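Side-chain contacts in polyprenyl synthetase (Nonlabens dokdonensis, PDB 6KD7), which probably acts as a magnesium-dependent prenyltransferase that makes geranylgeranyl pyrophosphate: residues A308-S311 with K312-T316; D60-N63 with A64-V68; V173-A176 with L177-A181. One frame throughout, in Å; residues are numbered along the deposited sequence. Where two conformers were deposited one is given.

Contact 1: A308-S311 with K312-T316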
ATOM      1  N   ALA A 308      -7.182  60.701   8.858  1.00 28.99           N
ATOM      2  CA  ALA A 308      -8.354  61.596   8.765  1.00 34.97           C
ATOM      3  C   ALA A 308      -9.617  60.867   9.232  1.00 39.95           C
ATOM      4  O   ALA A 308      -9.727  59.677   8.975  1.00 41.55           O
ATOM      5  CB  ALA A 308      -8.499  62.058   7.344  1.00 32.73           C
ATOM      6  N   PRO A 309     -10.583  61.534   9.895  1.00 41.22           N
ATOM      7  CA  PRO A 309     -11.820  60.884  10.322  1.00 37.28           C
ATOM      8  C   PRO A 309     -12.573  60.120   9.233  1.00 35.21           C
ATOM      9  O   PRO A 309     -13.181  59.121   9.595  1.00 36.09           O
ATOM     10  CB  PRO A 309     -12.666  62.036  10.873  1.00 40.60           C
ATOM     11  CG  PRO A 309     -11.611  62.998  11.393  1.00 39.26           C
ATOM     12  CD  PRO A 309     -10.536  62.939  10.323  1.00 41.23           C
ATOM     13  N   GLU A 310     -12.531  60.591   7.978  0.50 32.43           N
ATOM     14  CA  GLU A 310     -13.061  59.812   6.830  0.50 36.73           C
ATOM     15  C   GLU A 310     -12.419  58.416   6.945  0.50 39.66           C
ATOM     16  O   GLU A 310     -13.173  57.427   7.132  0.50 30.18           O
ATOM     17  CB  GLU A 310     -12.865  60.527   5.476  0.50 38.83           C
ATOM     18  CG  GLU A 310     -11.543  60.284   4.721  0.50 43.66           C
ATOM     19  CD  GLU A 310     -11.535  60.621   3.223  0.50 43.90           C
ATOM     20  OE1 GLU A 310     -10.442  60.926   2.674  0.50 39.36           O
ATOM     21  OE2 GLU A 310     -12.610  60.546   2.588  0.50 42.49           O
ATOM     22  N   SER A 311     -11.079  58.387   7.011  1.00 41.21           N
ATOM     23  CA  SER A 311     -10.241  57.173   6.902  1.00 37.26           C
ATOM     24  C   SER A 311     -10.668  56.234   8.034  1.00 34.25           C
ATOM     25  O   SER A 311     -10.937  55.103   7.755  1.00 33.82           O
ATOM     26  CB  SER A 311      -8.789  57.524   6.911  1.00 35.67           C
ATOM     27  OG  SER A 311      -8.421  58.064   5.652  1.00 35.32           O
ATOM     28  N   LYS A 312     -10.877  56.748   9.228  1.00 31.85           N
ATOM     29  CA  LYS A 312     -11.382  55.963  10.363  1.00 36.22           C
ATOM     30  C   LYS A 312     -12.789  55.390  10.126  1.00 42.65           C
ATOM     31  O   LYS A 312     -13.087  54.304  10.683  1.00 42.29           O
ATOM     32  CB  LYS A 312     -11.421  56.860  11.583  1.00 34.76           C
ATOM     33  CG  LYS A 312     -10.037  57.348  11.963  1.00 36.15           C
ATOM     34  CD  LYS A 312     -10.018  57.982  13.344  1.00 36.08           C
ATOM     35  CE  LYS A 312      -8.684  58.630  13.627  1.00 36.48           C
ATOM     36  NZ  LYS A 312      -8.693  59.188  14.985  1.00 39.90           N
ATOM     37  N   LYS A 313     -13.655  56.162   9.471  1.00 39.23           N
ATOM     38  CA  LYS A 313     -15.029  55.708   9.149  1.00 48.00           C
ATOM     39  C   LYS A 313     -14.955  54.582   8.120  1.00 44.77           C
ATOM     40  O   LYS A 313     -15.625  53.577   8.302  1.00 49.53           O
ATOM     41  CB  LYS A 313     -15.857  56.860   8.578  1.00 52.22           C
ATOM     42  CG  LYS A 313     -17.330  56.543   8.368  1.00 62.84           C
ATOM     43  CD  LYS A 313     -17.898  57.070   7.073  1.00 82.86           C
ATOM     44  CE  LYS A 313     -19.398  56.885   6.985  1.00 89.67           C
ATOM     45  NZ  LYS A 313     -19.968  57.475   5.752  1.00 99.41           N
ATOM     46  N   GLN A 314     -14.130  54.757   7.095  1.00 44.67           N
ATOM     47  CA  GLN A 314     -13.961  53.734   6.038  1.00 44.82           C
ATOM     48  C   GLN A 314     -13.419  52.458   6.707  1.00 46.83           C
ATOM     49  O   GLN A 314     -14.000  51.395   6.499  1.00 39.49           O
ATOM     50  CB  GLN A 314     -13.111  54.261   4.894  1.00 50.29           C
ATOM     51  CG  GLN A 314     -13.938  55.137   3.960  1.00 61.84           C
ATOM     52  CD  GLN A 314     -13.110  55.946   2.994  1.00 66.14           C
ATOM     53  OE1 GLN A 314     -12.182  55.436   2.364  1.00 58.03           O
ATOM     54  NE2 GLN A 314     -13.457  57.222   2.866  1.00 74.45           N
ATOM     55  N   LEU A 315     -12.402  52.582   7.551  1.00 41.55           N
ATOM     56  CA  LEU A 315     -11.732  51.422   8.176  1.00 44.00           C
ATOM     57  C   LEU A 315     -12.711  50.773   9.144  1.00 42.50           C
ATOM     58  O   LEU A 315     -12.643  49.555   9.289  1.00 35.39           O
ATOM     59  CB  LEU A 315     -10.495  51.889   8.931  1.00 43.94           C
ATOM     60  CG  LEU A 315      -9.287  50.973   8.885  1.00 45.52           C
ATOM     61  CD1 LEU A 315      -8.962  50.568   7.455  1.00 46.97           C
ATOM     62  CD2 LEU A 315      -8.091  51.681   9.535  1.00 45.14           C
ATOM     63  N   THR A 316     -13.532  51.574   9.824  1.00 39.83           N
ATOM     64  CA  THR A 316     -14.458  51.072  10.860  1.00 39.18           C
ATOM     65  C   THR A 316     -15.521  50.226  10.152  1.00 41.86           C
ATOM     66  O   THR A 316     -15.809  49.125  10.629  1.00 40.28           O
ATOM     67  CB  THR A 316     -15.075  52.186  11.706  1.00 33.34           C
ATOM     68  OG1 THR A 316     -14.084  52.714  12.578  1.00 33.94           O
ATOM     69  CG2 THR A 316     -16.210  51.694  12.582  1.00 31.87           C
TER

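Contact 2: D60-N63 with A64-V68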
ATOM      1  N   ASP A  60       2.278  53.365  -5.133  1.00 37.96           N
ATOM      2  CA  ASP A  60       3.576  53.338  -4.419  1.00 41.15           C
ATOM      3  C   ASP A  60       3.672  52.008  -3.657  1.00 39.94           C
ATOM      4  O   ASP A  60       4.741  51.400  -3.706  1.00 36.71           O
ATOM      5  CB  ASP A  60       3.790  54.465  -3.398  1.00 48.06           C
ATOM      6  CG  ASP A  60       3.951  55.884  -3.946  1.00 57.88           C
ATOM      7  OD1 ASP A  60       4.531  56.023  -5.077  1.00 48.70           O
ATOM      8  OD2 ASP A  60       3.461  56.844  -3.230  1.00 49.07           O
ATOM      9  N   ALA A  61       2.584  51.598  -3.005  1.00 32.84           N
ATOM     10  CA  ALA A  61       2.500  50.426  -2.116  1.00 34.49           C
ATOM     11  C   ALA A  61       2.349  49.108  -2.895  1.00 30.13           C
ATOM     12  O   ALA A  61       2.364  48.059  -2.272  1.00 31.67           O
ATOM     13  CB  ALA A  61       1.382  50.616  -1.145  1.00 35.13           C
ATOM     14  N   MET A  62       2.210  49.158  -4.202  1.00 27.88           N
ATOM     15  CA  MET A  62       1.671  48.031  -4.983  1.00 28.82           C
ATOM     16  C   MET A  62       2.648  46.846  -4.888  1.00 34.01           C
ATOM     17  O   MET A  62       2.173  45.752  -4.614  1.00 29.34           O
ATOM     18  CB  MET A  62       1.480  48.388  -6.450  1.00 26.47           C
ATOM     19  CG  MET A  62       0.663  47.361  -7.249  1.00 30.72           C
ATOM     20  SD  MET A  62      -0.980  47.030  -6.561  1.00 37.32           S
ATOM     21  CE  MET A  62      -1.761  48.643  -6.721  1.00 36.89           C
ATOM     22  N   ASN A  63       3.946  47.049  -5.143  1.00 31.25           N
ATOM     23  CA  ASN A  63       4.934  45.933  -5.135  1.00 31.49           C
ATOM     24  C   ASN A  63       4.885  45.239  -3.758  1.00 28.11           C
ATOM     25  O   ASN A  63       4.813  44.004  -3.731  1.00 27.76           O
ATOM     26  CB  ASN A  63       6.321  46.409  -5.554  1.00 30.68           C
ATOM     27  CG  ASN A  63       6.430  46.599  -7.051  1.00 31.84           C
ATOM     28  OD1 ASN A  63       5.498  46.355  -7.795  1.00 32.17           O
ATOM     29  ND2 ASN A  63       7.595  46.995  -7.511  1.00 37.11           N
ATOM     30  N   ALA A  64       4.813  45.986  -2.665  1.00 25.27           N
ATOM     31  CA  ALA A  64       4.738  45.428  -1.310  1.00 24.87           C
ATOM     32  C   ALA A  64       3.421  44.663  -1.099  1.00 29.69           C
ATOM     33  O   ALA A  64       3.425  43.639  -0.365  1.00 30.18           O
ATOM     34  CB  ALA A  64       4.857  46.497  -0.280  1.00 24.40           C
ATOM     35  N   ALA A  65       2.313  45.200  -1.593  1.00 26.82           N
ATOM     36  CA  ALA A  65       0.983  44.550  -1.556  1.00 27.91           C
ATOM     37  C   ALA A  65       1.071  43.194  -2.281  1.00 26.42           C
ATOM     38  O   ALA A  65       0.619  42.195  -1.745  1.00 24.87           O
ATOM     39  CB  ALA A  65      -0.049  45.435  -2.230  1.00 28.41           C
ATOM     40  N   ILE A  66       1.667  43.178  -3.451  1.00 23.28           N
ATOM     41  CA  ILE A  66       1.845  41.938  -4.227  1.00 26.05           C
ATOM     42  C   ILE A  66       2.762  40.980  -3.451  1.00 30.71           C
ATOM     43  O   ILE A  66       2.425  39.778  -3.423  1.00 26.48           O
ATOM     44  CB  ILE A  66       2.365  42.268  -5.612  1.00 26.19           C
ATOM     45  CG1 ILE A  66       1.304  43.072  -6.366  1.00 29.22           C
ATOM     46  CG2 ILE A  66       2.764  40.988  -6.354  1.00 27.68           C
ATOM     47  CD1 ILE A  66       1.766  43.556  -7.734  1.00 31.43           C
ATOM     48  N   ALA A  67       3.807  41.462  -2.762  1.00 27.27           N
ATOM     49  CA  ALA A  67       4.674  40.587  -1.937  1.00 27.68           C
ATOM     50  C   ALA A  67       3.801  39.864  -0.903  1.00 25.56           C
ATOM     51  O   ALA A  67       3.998  38.666  -0.631  1.00 22.57           O
ATOM     52  CB  ALA A  67       5.760  41.358  -1.215  1.00 25.82           C
ATOM     53  N   VAL A  68       2.952  40.623  -0.244  1.00 23.30           N
ATOM     54  CA  VAL A  68       2.076  40.083   0.807  1.00 26.27           C
ATOM     55  C   VAL A  68       1.244  38.921   0.227  1.00 26.72           C
ATOM     56  O   VAL A  68       1.158  37.888   0.875  1.00 26.75           O
ATOM     57  CB  VAL A  68       1.223  41.200   1.401  1.00 26.99           C
ATOM     58  CG1 VAL A  68      -0.008  40.677   2.103  1.00 29.42           C
ATOM     59  CG2 VAL A  68       2.052  42.011   2.355  1.00 31.04           C
TER

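Contact 3: V173-A176 with L177-A181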
ATOM      1  N   VAL A 173      -1.684  39.998   9.123  1.00 24.77           N
ATOM      2  CA  VAL A 173      -2.674  41.095   8.954  1.00 25.84           C
ATOM      3  C   VAL A 173      -2.022  42.400   9.419  1.00 24.48           C
ATOM      4  O   VAL A 173      -2.015  43.346   8.638  1.00 24.17           O
ATOM      5  CB  VAL A 173      -3.963  40.800   9.716  1.00 28.92           C
ATOM      6  CG1 VAL A 173      -4.979  41.914   9.488  1.00 31.25           C
ATOM      7  CG2 VAL A 173      -4.562  39.473   9.258  1.00 28.27           C
ATOM      8  N   GLY A 174      -1.505  42.405  10.643  1.00 23.16           N
ATOM      9  CA  GLY A 174      -0.671  43.468  11.214  1.00 28.34           C
ATOM     10  C   GLY A 174       0.418  43.892  10.254  1.00 28.97           C
ATOM     11  O   GLY A 174       0.573  45.096   9.985  1.00 26.24           O
ATOM     12  N   CYS A 175       1.137  42.920   9.726  1.00 25.57           N
ATOM     13  CA  CYS A 175       2.318  43.150   8.887  1.00 25.53           C
ATOM     14  C   CYS A 175       1.880  43.853   7.610  1.00 25.84           C
ATOM     15  O   CYS A 175       2.585  44.756   7.168  1.00 25.81           O
ATOM     16  CB  CYS A 175       3.042  41.821   8.629  1.00 23.18           C
ATOM     17  SG  CYS A 175       4.360  41.960   7.413  1.00 25.90           S
ATOM     18  N   ALA A 176       0.840  43.354   6.937  1.00 25.57           N
ATOM     19  CA  ALA A 176       0.334  43.945   5.681  1.00 25.47           C
ATOM     20  C   ALA A 176       0.019  45.443   5.915  1.00 26.43           C
ATOM     21  O   ALA A 176       0.372  46.248   5.052  1.00 27.45           O
ATOM     22  CB  ALA A 176      -0.893  43.206   5.191  1.00 26.86           C
ATOM     23  N   LEU A 177      -0.638  45.785   7.021  1.00 25.23           N
ATOM     24  CA  LEU A 177      -0.990  47.192   7.355  1.00 29.18           C
ATOM     25  C   LEU A 177       0.304  47.983   7.633  1.00 28.56           C
ATOM     26  O   LEU A 177       0.519  49.028   6.968  1.00 29.68           O
ATOM     27  CB  LEU A 177      -1.937  47.202   8.556  1.00 27.66           C
ATOM     28  CG  LEU A 177      -3.344  46.692   8.250  1.00 28.99           C
ATOM     29  CD1 LEU A 177      -4.047  46.318   9.518  1.00 28.76           C
ATOM     30  CD2 LEU A 177      -4.156  47.718   7.485  1.00 32.40           C
ATOM     31  N   GLN A 178       1.181  47.437   8.484  1.00 27.87           N
ATOM     32  CA  GLN A 178       2.465  48.064   8.832  1.00 25.95           C
ATOM     33  C   GLN A 178       3.258  48.352   7.568  1.00 28.22           C
ATOM     34  O   GLN A 178       3.852  49.459   7.528  1.00 26.12           O
ATOM     35  CB  GLN A 178       3.194  47.296   9.920  1.00 29.38           C
ATOM     36  CG  GLN A 178       4.523  47.934  10.217  1.00 30.48           C
ATOM     37  CD  GLN A 178       5.196  47.366  11.430  1.00 32.65           C
ATOM     38  OE1 GLN A 178       6.263  47.860  11.778  1.00 35.02           O
ATOM     39  NE2 GLN A 178       4.636  46.350  12.066  1.00 27.04           N
ATOM     40  N   MET A 179       3.218  47.504   6.538  1.00 24.92           N
ATOM     41  CA  MET A 179       4.045  47.733   5.328  1.00 28.17           C
ATOM     42  C   MET A 179       3.531  48.977   4.580  1.00 32.30           C
ATOM     43  O   MET A 179       4.339  49.627   3.838  1.00 27.77           O
ATOM     44  CB  MET A 179       4.061  46.521   4.370  1.00 28.02           C
ATOM     45  CG  MET A 179       4.859  45.339   4.986  1.00 33.57           C
ATOM     46  SD  MET A 179       4.693  43.739   4.161  1.00 34.71           S
ATOM     47  CE  MET A 179       5.168  44.128   2.500  1.00 40.16           C
ATOM     48  N   GLY A 180       2.224  49.219   4.600  1.00 30.25           N
ATOM     49  CA  GLY A 180       1.669  50.387   3.874  1.00 30.82           C
ATOM     50  C   GLY A 180       2.099  51.661   4.569  1.00 26.47           C
ATOM     51  O   GLY A 180       2.535  52.580   3.893  1.00 28.61           O
ATOM     52  N   ALA A 181       2.069  51.630   5.894  1.00 28.78           N
ATOM     53  CA  ALA A 181       2.525  52.702   6.786  1.00 32.03           C
ATOM     54  C   ALA A 181       4.021  52.978   6.526  1.00 38.78           C
ATOM     55  O   ALA A 181       4.409  54.151   6.381  1.00 40.00           O
ATOM     56  CB  ALA A 181       2.203  52.328   8.207  1.00 31.78           C
TER

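Contact 1: A308-S311 with K312-T316
Glu310 and Gln314, one helical turn apart, run side by side and point the same way, with the carboxylate and amide planes turned 74° against each other. Glu310 OE2 lies 3.4 Å from Gln314 NE2, but Glu310 was deposited in two conformers, so the detail of this approach is doubtful. In the conformer given, CG sits between the backbone N and the carbonyl carbon (chi1 88°) and the chain runs extended from there. The other end of the Gln314 amide is occupied: OE1 is hydrogen-bonded to Met1 N. Lys312 leaves the helix in a different direction. Its CB rests 3.5 Å from Pro309 O, and beyond CG the fully extended chain carries NZ to a hydrogen bond with Glu303 O. Lys313 keeps its CB 3.1 Å from Glu310 O before its end turns away. Lys312 O accepts two bonds from Thr316, one turn further along, reaching it from opposite faces of its plane: Thr316 N at 2.9 Å and Thr316 OG1 at 2.7 Å, which fixes the threonine hydroxyl against the helix. Ser311 and Leu315 face inward, onto Met53 of helix 42-54. Backbone bonds such as Lys312 N to Ala308 O (3.2 Å) open the series. These are the first two turns of helix 309-322, with Ala308 at the N-cap, proline directly after it, and an acidic residue next, where the helix dipole would probably favour a negative charge.

Contact 2: D60-N63 with A64-V68
The peptide carbonyl of Met62 is flanked on both sides of its plane, Ala65 CB off one face and Ile66 CG1 off the other, each 3.3 Å from Met62 O. Ile66 N donates to the same oxygen at 2.9 Å. The carbonyl of Ala61 is treated alike, with Ala64 CB and Ala65 CB off opposite faces, each 3.6 Å from Ala61 O, while Ala65 N donates to Ala61 O. At Asn63 the match is less even: CB of Ile66 stands off one face, and CB of Ala67 lies to the other side but only a little off the plane. These side chains, mostly alanines, belong to helix 58-82 of the mainly helical prenyl synthase fold, the helix that further along carries His72 and Leu76 of the pyrophosphate pocket. Between side chains, Met62 CG meets Ile66 CD1 at 4.0 Å. Here Met62 CG is anti to the backbone N (chi1 -168°), and the chain then bends at chi2 and chi3, its side chain packing on Leu48 of helix 42-54 and on helix 4-18, where Ile66 also touches Phe11. Asp60 O and Ala64 N are 5.5 Å apart, too far for a direct bond, and the hydroxyl of Tyr121 is hydrogen-bonded to both, bridging the interval.

Contact 3: V173-A176 with L177-A181
Cys175 and Met179 bring their sulfur atoms together along one side of the helix, SG lying 3.7 Å from SD. Both conformations contribute to this meeting. In Cys175, SG is anti to the backbone N (chi1 171°) and therefore leans along the helix in the direction of its carbonyl. In Met179, CG stands beside the backbone N (chi1 -70°), which lays it 3.2 Å from Cys175 O; the chain stays extended through chi2 and bends only at chi3 (56°), turning the terminal methyl aside. Met179 N also donates to Cys175 O at 2.9 Å, so methionine backbone and side chain both gather at this one oxygen. Were Met179 shortened to an alanine, the Cys175 sulfur would probably lose its neighbour and a gap would open where the thioether packs between helices. Leu177 repeats the pattern toward the preceding turn: its CG lies beside the backbone N and 3.6 Å from Val173 O, with CD1 at 3.7 Å from the same atom. Gln178 N makes a 2.8 Å bond to Gly174 O. Two carbonyls have hydroxyl partners on helix 42-54, Ala176 O with Thr47 OG1 and Leu177 O with Ser50 OG. Helix 158-183 is thus enclosed on several sides: Leu177 packs on Ile194 and Tyr197 of helix 188-215 and on Leu46 of helix 42-54, Cys175 on Thr136 of helix 123-150, and Met179 on Leu129 and Val132 of that same helix, while Ala176 and Met179 also touch helix 58-82.

Contacts 2 and 3 touch directly, their centres 10 Å apart. Met179 forms most of the join: its CE lies 3.4 Å from Ala64 O and its SD 3.6 Å from Val68 CG2, while Ala176 CB meets Val68 CG1 at 4.1 Å. Contact 1 stands apart, with its nearest atoms about 6 Å from contact 3 and about 13 Å from contact 2. Helix 42-54, which supplies Arg43 to the pyrophosphate pocket, packs against all three. Contact 3 lies closer to the ligand than contact 2: the side chain of Val173 is about 7 Å from the bound pyrophosphate, that of Ile66 about 14 Å.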